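Local coordinates for VAO-type flavoprotein oxidase VAO615 (PDB 6F72) that binds one FAD bicovalently and is probably an oxidoreductase whose reduced flavin reacts rapidly with molecular oxygen, its substrate being still unidentified, at residues A[177-182]-A[195-200]; A[250-255]-A[291-296]; A[303-308]-A[381-386]; A[324-329]-A[368-373]. One frame throughout, in Å; residues are numbered along the deposited sequence.

Interaction 1 (A[177-182]-A[195-200])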
loop_
_atom_site.group_PDB
_atom_site.type_symbol
_atom_site.label_atom_id
_atom_site.label_comp_id
_atom_site.label_asym_id
_atom_site.label_seq_id
_atom_site.Cartn_x
_atom_site.Cartn_y
_atom_site.Cartn_z
ATOM N N LYS A 177 7.607 -9.358 14.343
ATOM C CA LYS A 177 7.808 -7.955 14.739
ATOM C C LYS A 177 9.224 -7.566 15.187
ATOM O O LYS A 177 9.435 -6.428 15.631
ATOM C CB LYS A 177 6.816 -7.571 15.845
ATOM C CG LYS A 177 5.342 -7.686 15.480
ATOM C CD LYS A 177 4.832 -6.413 14.845
ATOM C CE LYS A 177 3.311 -6.344 14.902
ATOM N NZ LYS A 177 2.852 -5.466 13.779
ATOM N N SER A 178 10.183 -8.484 15.064
ATOM C CA SER A 178 11.588 -8.212 15.449
ATOM C C SER A 178 12.133 -6.952 14.777
ATOM O O SER A 178 11.811 -6.669 13.622
ATOM C CB SER A 178 12.479 -9.395 15.089
ATOM O OG SER A 178 12.569 -9.462 13.666
ATOM N N THR A 179 12.899 -6.172 15.532
ATOM C CA THR A 179 13.601 -5.006 14.999
ATOM C C THR A 179 15.052 -5.004 15.504
ATOM O O THR A 179 15.319 -5.249 16.694
ATOM C CB THR A 179 12.913 -3.681 15.374
ATOM O OG1 THR A 179 12.937 -3.520 16.790
ATOM C CG2 THR A 179 11.460 -3.654 14.923
ATOM N N LYS A 180 15.985 -4.723 14.600
ATOM C CA LYS A 180 17.397 -4.834 14.920
ATOM C C LYS A 180 18.151 -3.644 14.335
ATOM O O LYS A 180 18.158 -3.454 13.112
ATOM C CB LYS A 180 17.924 -6.171 14.383
ATOM C CG LYS A 180 19.320 -6.572 14.821
ATOM C CD LYS A 180 19.631 -7.937 14.226
ATOM C CE LYS A 180 21.117 -8.153 14.014
ATOM N NZ LYS A 180 21.795 -8.364 15.316
ATOM N N PHE A 181 18.750 -2.836 15.215
ATOM C CA PHE A 181 19.572 -1.706 14.804
ATOM C C PHE A 181 20.970 -2.165 14.443
ATOM O O PHE A 181 21.674 -2.740 15.273
ATOM C CB PHE A 181 19.616 -0.600 15.876
ATOM C CG PHE A 181 20.505 0.572 15.508
ATOM C CD1 PHE A 181 20.189 1.405 14.429
ATOM C CD2 PHE A 181 21.670 0.837 16.238
ATOM C CE1 PHE A 181 21.010 2.480 14.086
ATOM C CE2 PHE A 181 22.494 1.914 15.905
ATOM C CZ PHE A 181 22.165 2.735 14.826
ATOM N N ILE A 182 21.354 -1.905 13.199
ATOM C CA ILE A 182 22.700 -2.183 12.695
ATOM C C ILE A 182 23.426 -0.842 12.509
ATOM O O ILE A 182 23.165 -0.106 11.547
ATOM C CB ILE A 182 22.675 -3.018 11.384
ATOM C CG1 ILE A 182 21.894 -4.324 11.578
ATOM C CG2 ILE A 182 24.091 -3.306 10.891
ATOM C CD1 ILE A 182 21.398 -4.956 10.293
ATOM N N ALA A 195 18.381 -0.933 9.578
ATOM C CA ALA A 195 17.438 -1.618 10.446
ATOM C C ALA A 195 16.984 -2.904 9.765
ATOM O O ALA A 195 16.554 -2.885 8.610
ATOM C CB ALA A 195 16.256 -0.716 10.752
ATOM N N LYS A 196 17.129 -4.024 10.470
ATOM C CA LYS A 196 16.534 -5.279 10.038
ATOM C C LYS A 196 15.155 -5.362 10.695
ATOM O O LYS A 196 15.034 -5.210 11.916
ATOM C CB LYS A 196 17.414 -6.460 10.430
ATOM C CG LYS A 196 16.932 -7.793 9.884
ATOM C CD LYS A 196 17.886 -8.913 10.266
ATOM C CE LYS A 196 17.188 -10.258 10.196
ATOM N NZ LYS A 196 18.122 -11.360 10.548
ATOM N N LEU A 197 14.122 -5.574 9.882
ATOM C CA LEU A 197 12.745 -5.546 10.374
ATOM C C LEU A 197 11.979 -6.785 9.959
ATOM O O LEU A 197 11.988 -7.154 8.787
ATOM C CB LEU A 197 12.012 -4.292 9.867
ATOM C CG LEU A 197 12.577 -2.879 10.056
ATOM C CD1 LEU A 197 11.691 -1.866 9.337
ATOM C CD2 LEU A 197 12.742 -2.500 11.526
ATOM N N GLY A 198 11.307 -7.421 10.926
ATOM C CA GLY A 198 10.481 -8.596 10.635
ATOM C C GLY A 198 9.312 -8.239 9.716
ATOM O O GLY A 198 8.890 -7.079 9.660
ATOM N N ALA A 199 8.796 -9.238 9.000
ATOM C CA ALA A 199 7.782 -9.048 7.962
ATOM C C ALA A 199 6.474 -8.361 8.399
ATOM O O ALA A 199 5.786 -7.763 7.568
ATOM C CB ALA A 199 7.490 -10.371 7.279
ATOM N N GLY A 200 6.153 -8.437 9.690
ATOM C CA GLY A 200 4.935 -7.833 10.240
ATOM C C GLY A 200 5.120 -6.434 10.802
ATOM O O GLY A 200 4.164 -5.845 11.290
HETATM O O HOH W 1 15.032 -8.098 13.058
#
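Lys177 sets CG beside its own backbone N (chi1 -60°) and then bends at chi2 (-88°), a course that takes the chain along Gly200 and brings NZ within 2.8 Å of Gly200 O. The ammonium stands above the carbonyl plane, clear of the lone pairs, and it also forms salt bridges with Glu202 and Glu205, so three oxygens hold it. Next along, Gly198 N gives a nearly straight bond of 2.8 Å to Ser178 O. Lys180 and Lys196 form an antiparallel hydrogen-bonded pair: Lys180 N reaches Lys196 O and Lys196 N returns to Lys180 O, each over 2.9 Å. A water bound to Ser178 OG also donates weakly to Lys196 O. Above this backbone, Thr179 CG2 rests on Leu197 CD2 at 3.8 Å, on the face covered by helix 203-212. On the reverse face Lys180 CB and Lys196 CB touch at 4.0 Å, and the chains run outward until Lys180 NZ and Lys196 NZ lie 6.7 Å apart. The hairpin of strands 179-186 and 193-198 is thus closed by backbone bonds, while the Lys177 ammonium ties its end to the turn whose Ala199 touches FAD; the two nearby carboxylates would be expected to stabilise that positive charge.

Interaction 2 (A[250-255]-A[291-296])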
loop_
_atom_site.group_PDB
_atom_site.type_symbol
_atom_site.label_atom_id
_atom_site.label_comp_id
_atom_site.label_asym_id
_atom_site.label_seq_id
_atom_site.Cartn_x
_atom_site.Cartn_y
_atom_site.Cartn_z
ATOM N N ASN A 250 15.761 1.767 -0.729
ATOM C CA ASN A 250 16.424 1.691 0.560
ATOM C C ASN A 250 16.591 0.272 1.079
ATOM O O ASN A 250 17.105 0.092 2.177
ATOM C CB ASN A 250 15.698 2.559 1.578
ATOM C CG ASN A 250 15.922 4.027 1.327
ATOM O OD1 ASN A 250 16.856 4.602 1.856
ATOM N ND2 ASN A 250 15.077 4.637 0.479
ATOM N N VAL A 251 16.185 -0.723 0.290
ATOM C CA VAL A 251 16.344 -2.117 0.678
ATOM C C VAL A 251 17.781 -2.580 0.487
ATOM O O VAL A 251 18.395 -2.368 -0.581
ATOM C CB VAL A 251 15.374 -3.076 -0.052
ATOM C CG1 VAL A 251 15.503 -4.489 0.518
ATOM C CG2 VAL A 251 13.947 -2.622 0.125
ATOM N N LEU A 252 18.316 -3.207 1.537
ATOM C CA LEU A 252 19.645 -3.804 1.474
ATOM C C LEU A 252 19.560 -5.311 1.256
ATOM O O LEU A 252 20.289 -5.865 0.441
ATOM C CB LEU A 252 20.462 -3.459 2.724
ATOM C CG LEU A 252 20.625 -1.982 3.083
ATOM C CD1 LEU A 252 21.195 -1.861 4.484
ATOM C CD2 LEU A 252 21.521 -1.263 2.073
ATOM N N GLU A 253 18.663 -5.964 1.999
ATOM C CA GLU A 253 18.528 -7.421 2.011
ATOM C C GLU A 253 17.081 -7.794 2.178
ATOM O O GLU A 253 16.347 -7.064 2.830
ATOM C CB GLU A 253 19.292 -8.015 3.192
ATOM C CG GLU A 253 20.797 -7.849 3.056
ATOM C CD GLU A 253 21.575 -8.464 4.199
ATOM O OE1 GLU A 253 21.236 -9.595 4.614
ATOM O OE2 GLU A 253 22.541 -7.818 4.651
ATOM N N TRP A 254 16.702 -8.920 1.570
ATOM C CA TRP A 254 15.430 -9.600 1.804
ATOM C C TRP A 254 15.769 -10.976 2.342
ATOM O O TRP A 254 16.569 -11.696 1.738
ATOM C CB TRP A 254 14.637 -9.801 0.511
ATOM C CG TRP A 254 14.132 -8.543 -0.135
ATOM C CD1 TRP A 254 14.622 -7.946 -1.276
ATOM C CD2 TRP A 254 13.038 -7.738 0.305
ATOM N NE1 TRP A 254 13.896 -6.811 -1.564
ATOM C CE2 TRP A 254 12.920 -6.656 -0.609
ATOM C CE3 TRP A 254 12.143 -7.812 1.398
ATOM C CZ2 TRP A 254 11.942 -5.665 -0.471
ATOM C CZ3 TRP A 254 11.182 -6.816 1.539
ATOM C CH2 TRP A 254 11.083 -5.763 0.606
ATOM N N GLU A 255 15.146 -11.336 3.460
ATOM C CA GLU A 255 15.184 -12.698 3.956
ATOM C C GLU A 255 13.842 -13.339 3.614
ATOM O O GLU A 255 12.793 -12.774 3.895
ATOM C CB GLU A 255 15.444 -12.701 5.457
ATOM C CG GLU A 255 15.482 -14.089 6.081
ATOM C CD GLU A 255 15.290 -14.073 7.581
ATOM O OE1 GLU A 255 15.156 -12.977 8.171
ATOM O OE2 GLU A 255 15.272 -15.176 8.177
ATOM N N SER A 291 11.840 -11.014 6.597
ATOM C CA SER A 291 12.356 -9.732 7.052
ATOM C C SER A 291 12.975 -9.012 5.878
ATOM O O SER A 291 13.241 -9.623 4.832
ATOM C CB SER A 291 13.405 -9.917 8.171
ATOM O OG SER A 291 14.660 -10.332 7.650
ATOM N N MET A 292 13.191 -7.710 6.064
ATOM C CA MET A 292 14.040 -6.912 5.183
ATOM C C MET A 292 15.067 -6.166 6.021
ATOM O O MET A 292 14.842 -5.877 7.199
ATOM C CB MET A 292 13.197 -5.933 4.341
ATOM C CG MET A 292 12.688 -4.694 5.063
ATOM S SD MET A 292 11.892 -3.538 3.933
ATOM C CE MET A 292 11.798 -2.079 4.981
ATOM N N THR A 293 16.213 -5.890 5.422
ATOM C CA THR A 293 17.164 -4.980 6.017
ATOM C C THR A 293 17.149 -3.753 5.125
ATOM O O THR A 293 17.189 -3.872 3.895
ATOM C CB THR A 293 18.543 -5.628 6.102
ATOM O OG1 THR A 293 18.400 -6.874 6.785
ATOM C CG2 THR A 293 19.539 -4.732 6.854
ATOM N N ALA A 294 17.056 -2.583 5.750
ATOM C CA ALA A 294 16.949 -1.336 5.013
ATOM C C ALA A 294 17.744 -0.228 5.659
ATOM O O ALA A 294 17.929 -0.200 6.885
ATOM C CB ALA A 294 15.496 -0.919 4.870
ATOM N N ARG A 295 18.195 0.683 4.806
ATOM C CA ARG A 295 18.875 1.910 5.195
ATOM C C ARG A 295 18.104 2.736 6.226
ATOM O O ARG A 295 16.894 2.906 6.127
ATOM C CB ARG A 295 19.165 2.771 3.952
ATOM C CG ARG A 295 19.851 2.020 2.817
ATOM C CD ARG A 295 20.385 2.938 1.709
ATOM N NE ARG A 295 19.346 3.695 1.012
ATOM C CZ ARG A 295 19.520 4.377 -0.125
ATOM N NH1 ARG A 295 20.714 4.402 -0.735
ATOM N NH2 ARG A 295 18.493 5.038 -0.659
ATOM N N LEU A 296 18.829 3.205 7.231
ATOM C CA LEU A 296 18.364 4.254 8.124
ATOM C C LEU A 296 19.103 5.524 7.785
ATOM O O LEU A 296 20.207 5.466 7.269
ATOM C CB LEU A 296 18.612 3.882 9.590
ATOM C CG LEU A 296 17.668 2.847 10.202
ATOM C CD1 LEU A 296 18.023 2.641 11.664
ATOM C CD2 LEU A 296 16.212 3.266 10.058
#
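Asn250 OD1 receives Arg295 NE at 2.8 Å and, weakly, Arg295 NH2. The oxygen lies near the guanidinium plane, but NE stands well above the amide's carbonyl plane, the two flat groups being turned 64° apart. Asn250 ND2 is engaged by the carbonyls of Tyr244 and Val246, which fixes the amide's rotation, and Arg295 NH1 bonds to Pro459 O. At the far end Ser291 OG donates to the anti lone pair of Glu255 OE1 over 2.7 Å, leaving OE2 to His263. Glu255 CG is anti to the backbone N (chi1 179°), which carries OE1 alongside that hydroxyl. Between these ends Thr293 O accepts both Leu252 N (2.7 Å) and Glu253 N (3.2 Å), which approach from the same face of its plane; Thr293 N answers to Glu253 O. Farther out, Leu252 CD2 packs across Arg295 CG at 3.8 Å, and Glu253 CB meets Thr293 CB while its carboxylate bonds to Tyr185. On the face bearing Trp254 and Met292, those side chains run side by side: Trp254 CZ3 touches Met292 CB at 3.6 Å, and Met292 SD makes an oblique Met-aromatic contact, 4.7 Å from the centroid of the Trp254 six-membered ring. Helix 227-233 covers this face, and Ser279 takes the indole NE1. Two successive residues facing Thr293 make a classic beta bulge, here in the antiparallel sheet of the PCMH-type FAD-binding domain.

Interaction 3 (A[303-308]-A[381-386]); sequences GGTLLG and PVVQPR. With NAG (2-acetamido-2-deoxy-beta-D-glucopyranose), chain F.
Leu307 pushes CD1 against the ring of Pro381, 4.0 Å from its CB, and farther along the same methyl approaches Val383 CG2. It gets there with CG anti to the backbone N (chi1 169°), which brings the end of the side chain nearer the neighbouring strand. Leu371 of helix 360-376 covers this face, and Phe340 of strand 339-344 lies alongside on it. Two rows farther on, Thr305 sits opposite Pro385 where the strands come nearest, their CA atoms only 4.1 Å apart; its hydroxyl fits over the Gln384-Pro385 peptide, and OG1 donates to Leu306 O at 2.8 Å from above that carbonyl's plane. Leu306 O therefore serves two donors, since Gln384 N also bonds to it. A valine in place of Thr305 would probably leave Leu306 O without this second donor and put a methyl close against the peptide. On the reverse face Leu306 is the bump: CD2 leans on Val382 CG1 at 3.9 Å, while CD1 lies beside Gln384 OE1, the two side chains pointing the same way. Glycines flank it. Val382 N bonds to Gly308 O at 2.6 Å, and Arg386 CG lies over the bare backbone at Gly304, 4.0 Å from Gly304 O. Val382 CG2 turns to the sugar, 3.4 Å from O6 of NAG. The paired N-H...O bonds at Gly304, Leu306 and Gly308 make a regular antiparallel pairing, in which strand 382-388 is the outermost of a seven-stranded sheet with helix 360-376 packed on one face.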
loop_
_atom_site.group_PDB
_atom_site.type_symbol
_atom_site.label_atom_id
_atom_site.label_comp_id
_atom_site.label_asym_id
_atom_site.label_seq_id
_atom_site.Cartn_x
_atom_site.Cartn_y
_atom_site.Cartn_z
ATOM N N GLY A 303 11.408 20.768 8.898
ATOM C CA GLY A 303 10.501 21.877 8.606
ATOM C C GLY A 303 9.152 21.398 8.095
ATOM O O GLY A 303 9.064 20.448 7.309
ATOM N N GLY A 304 8.093 22.062 8.536
ATOM C CA GLY A 304 6.741 21.655 8.173
ATOM C C GLY A 304 5.832 22.833 7.941
ATOM O O GLY A 304 6.115 23.946 8.395
ATOM N N THR A 305 4.749 22.590 7.211
ATOM C CA THR A 305 3.691 23.579 7.066
ATOM C C THR A 305 2.359 22.978 6.678
ATOM O O THR A 305 2.299 21.917 6.048
ATOM C CB THR A 305 4.048 24.703 6.060
ATOM O OG1 THR A 305 3.150 25.798 6.259
ATOM C CG2 THR A 305 3.971 24.220 4.593
ATOM N N LEU A 306 1.302 23.672 7.089
ATOM C CA LEU A 306 0.027 23.622 6.403
ATOM C C LEU A 306 0.065 24.742 5.368
ATOM O O LEU A 306 0.460 25.876 5.673
ATOM C CB LEU A 306 -1.148 23.818 7.375
ATOM C CG LEU A 306 -2.570 23.498 6.886
ATOM C CD1 LEU A 306 -3.433 23.031 8.047
ATOM C CD2 LEU A 306 -3.243 24.680 6.194
ATOM N N LEU A 307 -0.332 24.405 4.144
ATOM C CA LEU A 307 -0.555 25.390 3.098
ATOM C C LEU A 307 -1.875 25.101 2.394
ATOM O O LEU A 307 -1.998 24.108 1.669
ATOM C CB LEU A 307 0.626 25.423 2.114
ATOM C CG LEU A 307 0.525 26.195 0.787
ATOM C CD1 LEU A 307 0.214 27.675 0.990
ATOM C CD2 LEU A 307 1.808 26.006 -0.010
ATOM N N GLY A 308 -2.852 25.977 2.618
ATOM C CA GLY A 308 -4.190 25.819 2.058
ATOM C C GLY A 308 -4.699 27.057 1.355
ATOM O O GLY A 308 -4.354 28.176 1.730
ATOM N N PRO A 381 -3.774 32.634 1.172
ATOM C CA PRO A 381 -3.674 31.253 1.653
ATOM C C PRO A 381 -3.758 31.135 3.178
ATOM O O PRO A 381 -3.680 32.144 3.887
ATOM C CB PRO A 381 -2.292 30.812 1.157
ATOM C CG PRO A 381 -1.498 32.076 1.085
ATOM C CD PRO A 381 -2.477 33.145 0.682
ATOM N N VAL A 382 -3.956 29.908 3.657
ATOM C CA VAL A 382 -3.743 29.560 5.064
ATOM C C VAL A 382 -2.352 28.928 5.123
ATOM O O VAL A 382 -2.090 27.895 4.492
ATOM C CB VAL A 382 -4.830 28.610 5.625
ATOM C CG1 VAL A 382 -4.534 28.231 7.076
ATOM C CG2 VAL A 382 -6.213 29.246 5.519
ATOM N N VAL A 383 -1.457 29.594 5.847
ATOM C CA VAL A 383 -0.054 29.193 5.941
ATOM C C VAL A 383 0.273 29.039 7.413
ATOM O O VAL A 383 0.168 30.002 8.179
ATOM C CB VAL A 383 0.918 30.244 5.345
ATOM C CG1 VAL A 383 2.286 29.620 5.077
ATOM C CG2 VAL A 383 0.363 30.878 4.075
ATOM N N GLN A 384 0.663 27.829 7.805
ATOM C CA GLN A 384 1.029 27.551 9.196
ATOM C C GLN A 384 2.361 26.802 9.238
ATOM O O GLN A 384 2.382 25.567 9.308
ATOM C CB GLN A 384 -0.103 26.816 9.941
ATOM C CG GLN A 384 -1.281 27.729 10.279
ATOM C CD GLN A 384 -2.602 27.010 10.528
ATOM O OE1 GLN A 384 -2.904 25.974 9.921
ATOM N NE2 GLN A 384 -3.413 27.581 11.409
ATOM N N PRO A 385 3.483 27.555 9.160
ATOM C CA PRO A 385 4.800 26.942 9.205
ATOM C C PRO A 385 5.147 26.512 10.620
ATOM O O PRO A 385 4.644 27.093 11.581
ATOM C CB PRO A 385 5.744 28.075 8.773
ATOM C CG PRO A 385 4.876 29.198 8.320
ATOM C CD PRO A 385 3.589 29.022 9.054
ATOM N N ARG A 386 5.993 25.490 10.723
ATOM C CA ARG A 386 6.588 25.056 11.991
ATOM C C ARG A 386 7.916 24.358 11.733
ATOM O O ARG A 386 8.280 24.106 10.576
ATOM C CB ARG A 386 5.624 24.157 12.810
ATOM C CG ARG A 386 5.242 22.819 12.164
ATOM C CD ARG A 386 4.343 21.948 13.040
ATOM N NE ARG A 386 3.043 22.574 13.263
ATOM C CZ ARG A 386 2.661 23.160 14.393
ATOM N NH1 ARG A 386 3.459 23.194 15.451
ATOM N NH2 ARG A 386 1.462 23.712 14.463
HETATM C C1 NAG F . -10.814 29.797 2.545
HETATM C C2 NAG F . -11.367 29.226 3.863
HETATM C C3 NAG F . -11.482 30.309 4.946
HETATM C C4 NAG F . -10.203 31.148 5.057
HETATM C C5 NAG F . -9.874 31.726 3.670
HETATM C C6 NAG F . -8.675 32.674 3.675
HETATM C C7 NAG F . -12.885 27.285 3.480
HETATM C C8 NAG F . -14.319 26.902 3.253
HETATM N N2 NAG F . -12.668 28.601 3.634
HETATM O O3 NAG F . -11.788 29.703 6.206
HETATM O O4 NAG F . -10.372 32.178 6.043
HETATM O O5 NAG F . -9.664 30.645 2.737
HETATM O O6 NAG F . -7.453 31.937 3.800
HETATM O O7 NAG F . -12.005 26.435 3.514
#

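Interaction 4 (A[324-329]-A[368-373]); sequences AAFHAL and RPFLDD
Pro369 opens the contact: its carbonyl O lies 3.4 Å from Leu329 CD1, and its ring reaches toward Leu329 CD2. Phe370 follows and does most of the filling. With CG beside its backbone N (chi1 -57°), the ring swings toward helix 316-335, where Phe370 CE1 meets Leu329 CB at 3.7 Å and Phe370 CZ nears Leu329 O. Phe326 O comes to the ring's edge, in its plane, 3.6 Å from Phe370 CE1. The two phenylalanine rings meet obliquely, Phe326 CD1 against Phe370 CD1 at 3.7 Å, with planes 54° apart and centroids separated by 5.6 Å; Phe326 reaches this spot because its CG is anti to the backbone N. Phe340 and Phe333 set further aromatic rings edge-to-face with Phe370. Replacing Phe370 by an alanine is likely to open a gap between the helices, leaving Leu329 CB and the Phe326 ring without their shared neighbour. A turn later Asp373 closes the row. Its CB touches Leu329 CD1 at 3.6 Å, and its carboxylate straddles the methyl of Ala325, Asp373 OD1 lying 3.3 Å from Ala325 CB and OD2 slightly farther. These are contacts of shape, not of charge: the charge is met by Arg377 in a salt bridge to OD2. Leu329 is thereby held between Pro369, Phe370 and Asp373. The axes of the two short segments run 10.0 Å apart at 158°, an antiparallel helix pair laid over one face of a beta sheet, whose Phe340, Tyr342 and Leu307 supply the floor beneath the aromatic cluster.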
loop_
_atom_site.group_PDB
_atom_site.type_symbol
_atom_site.label_atom_id
_atom_site.label_comp_id
_atom_site.label_asym_id
_atom_site.label_seq_id
_atom_site.Cartn_x
_atom_site.Cartn_y
_atom_site.Cartn_z
ATOM N N ALA A 324 -2.919 24.396 -10.928
ATOM C CA ALA A 324 -2.000 24.290 -12.077
ATOM C C ALA A 324 -0.625 24.925 -11.795
ATOM O O ALA A 324 0.409 24.308 -12.070
ATOM C CB ALA A 324 -2.634 24.903 -13.320
ATOM N N ALA A 325 -0.638 26.135 -11.226
ATOM C CA ALA A 325 0.579 26.900 -10.914
ATOM C C ALA A 325 1.345 26.335 -9.718
ATOM O O ALA A 325 2.570 26.293 -9.742
ATOM C CB ALA A 325 0.238 28.358 -10.676
ATOM N N PHE A 326 0.618 25.931 -8.674
ATOM C CA PHE A 326 1.183 25.201 -7.526
ATOM C C PHE A 326 1.977 23.991 -8.005
ATOM O O PHE A 326 3.111 23.765 -7.553
ATOM C CB PHE A 326 0.043 24.778 -6.588
ATOM C CG PHE A 326 0.447 23.839 -5.475
ATOM C CD1 PHE A 326 1.021 24.327 -4.299
ATOM C CD2 PHE A 326 0.197 22.466 -5.580
ATOM C CE1 PHE A 326 1.367 23.461 -3.265
ATOM C CE2 PHE A 326 0.541 21.593 -4.551
ATOM C CZ PHE A 326 1.123 22.094 -3.390
ATOM N N HIS A 327 1.375 23.231 -8.927
ATOM C CA HIS A 327 2.016 22.076 -9.541
ATOM C C HIS A 327 3.291 22.451 -10.290
ATOM O O HIS A 327 4.329 21.812 -10.096
ATOM C CB HIS A 327 1.062 21.375 -10.492
ATOM C CG HIS A 327 0.044 20.530 -9.808
ATOM N ND1 HIS A 327 -1.099 20.098 -10.441
ATOM C CD2 HIS A 327 -0.008 20.036 -8.547
ATOM C CE1 HIS A 327 -1.812 19.372 -9.600
ATOM N NE2 HIS A 327 -1.166 19.309 -8.449
ATOM N N ALA A 328 3.197 23.485 -11.134
ATOM C CA ALA A 328 4.342 23.994 -11.885
ATOM C C ALA A 328 5.456 24.529 -10.975
ATOM O O ALA A 328 6.613 24.557 -11.383
ATOM C CB ALA A 328 3.902 25.058 -12.896
ATOM N N LEU A 329 5.110 24.925 -9.748
ATOM C CA LEU A 329 6.093 25.482 -8.810
ATOM C C LEU A 329 6.835 24.456 -7.932
ATOM O O LEU A 329 7.846 24.784 -7.284
ATOM C CB LEU A 329 5.471 26.600 -7.962
ATOM C CG LEU A 329 5.356 27.980 -8.632
ATOM C CD1 LEU A 329 4.697 28.948 -7.672
ATOM C CD2 LEU A 329 6.694 28.547 -9.097
ATOM N N ARG A 368 8.047 30.768 -0.139
ATOM C CA ARG A 368 7.896 32.078 -0.791
ATOM C C ARG A 368 7.476 32.071 -2.273
ATOM O O ARG A 368 6.662 32.924 -2.649
ATOM C CB ARG A 368 9.118 32.981 -0.541
ATOM C CG ARG A 368 8.834 34.480 -0.619
ATOM C CD ARG A 368 7.879 34.953 0.475
ATOM N NE ARG A 368 6.825 35.819 -0.073
ATOM C CZ ARG A 368 5.630 36.036 0.489
ATOM N NH1 ARG A 368 5.286 35.458 1.637
ATOM N NH2 ARG A 368 4.762 36.840 -0.108
ATOM N N PRO A 369 7.980 31.119 -3.106
ATOM C CA PRO A 369 7.457 31.098 -4.488
ATOM C C PRO A 369 5.964 30.751 -4.582
ATOM O O PRO A 369 5.234 31.403 -5.344
ATOM C CB PRO A 369 8.292 30.014 -5.179
ATOM C CG PRO A 369 9.510 29.864 -4.335
ATOM C CD PRO A 369 9.054 30.123 -2.935
ATOM N N PHE A 370 5.530 29.752 -3.807
ATOM C CA PHE A 370 4.132 29.311 -3.758
ATOM C C PHE A 370 3.219 30.419 -3.242
ATOM O O PHE A 370 2.157 30.658 -3.821
ATOM C CB PHE A 370 3.964 28.043 -2.897
ATOM C CG PHE A 370 4.807 26.870 -3.342
ATOM C CD1 PHE A 370 4.332 25.974 -4.310
ATOM C CD2 PHE A 370 6.071 26.644 -2.777
ATOM C CE1 PHE A 370 5.104 24.889 -4.715
ATOM C CE2 PHE A 370 6.851 25.563 -3.182
ATOM C CZ PHE A 370 6.368 24.684 -4.150
ATOM N N LEU A 371 3.651 31.098 -2.175
ATOM C CA LEU A 371 2.885 32.195 -1.550
ATOM C C LEU A 371 2.777 33.446 -2.431
ATOM O O LEU A 371 1.732 34.109 -2.429
ATOM C CB LEU A 371 3.441 32.571 -0.160
ATOM C CG LEU A 371 3.764 31.522 0.919
ATOM C CD1 LEU A 371 4.091 32.193 2.246
ATOM C CD2 LEU A 371 2.658 30.493 1.110
ATOM N N ASP A 372 3.844 33.758 -3.172
ATOM C CA ASP A 372 3.834 34.858 -4.133
ATOM C C ASP A 372 2.885 34.581 -5.293
ATOM O O ASP A 372 2.184 35.499 -5.747
ATOM C CB ASP A 372 5.240 35.149 -4.677
ATOM C CG ASP A 372 6.123 35.903 -3.690
ATOM O OD1 ASP A 372 5.613 36.576 -2.767
ATOM O OD2 ASP A 372 7.355 35.821 -3.846
ATOM N N ASP A 373 2.857 33.330 -5.768
ATOM C CA ASP A 373 1.973 32.950 -6.875
ATOM C C ASP A 373 0.506 33.128 -6.509
ATOM O O ASP A 373 -0.275 33.701 -7.286
ATOM C CB ASP A 373 2.235 31.524 -7.359
ATOM C CG ASP A 373 1.340 31.140 -8.535
ATOM O OD1 ASP A 373 0.215 30.658 -8.295
ATOM O OD2 ASP A 373 1.754 31.340 -9.700
#

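Interactions 1 and 2 belong to one sheet: strands 193-198 and 288-298 are neighbours in it, and Leu197 N meets Met292 O at 2.8 Å, as does Ala195 N with Ala294 O. Their centres lie 9 Å apart, and both are close to the cofactor: Ala199 touches FAD, and the Trp254 side chain is about 7 Å from it. Interactions 3 and 4 form a second group, centres 14 Å apart, in which Leu371 CD2 of 368-373 packs on Leu307 CD1 at 3.7 Å. Interaction 4 is nested in the loop that interaction 3 closes. The two groups do not touch; interactions 2 and 3 are about 17 Å apart at their nearest atoms.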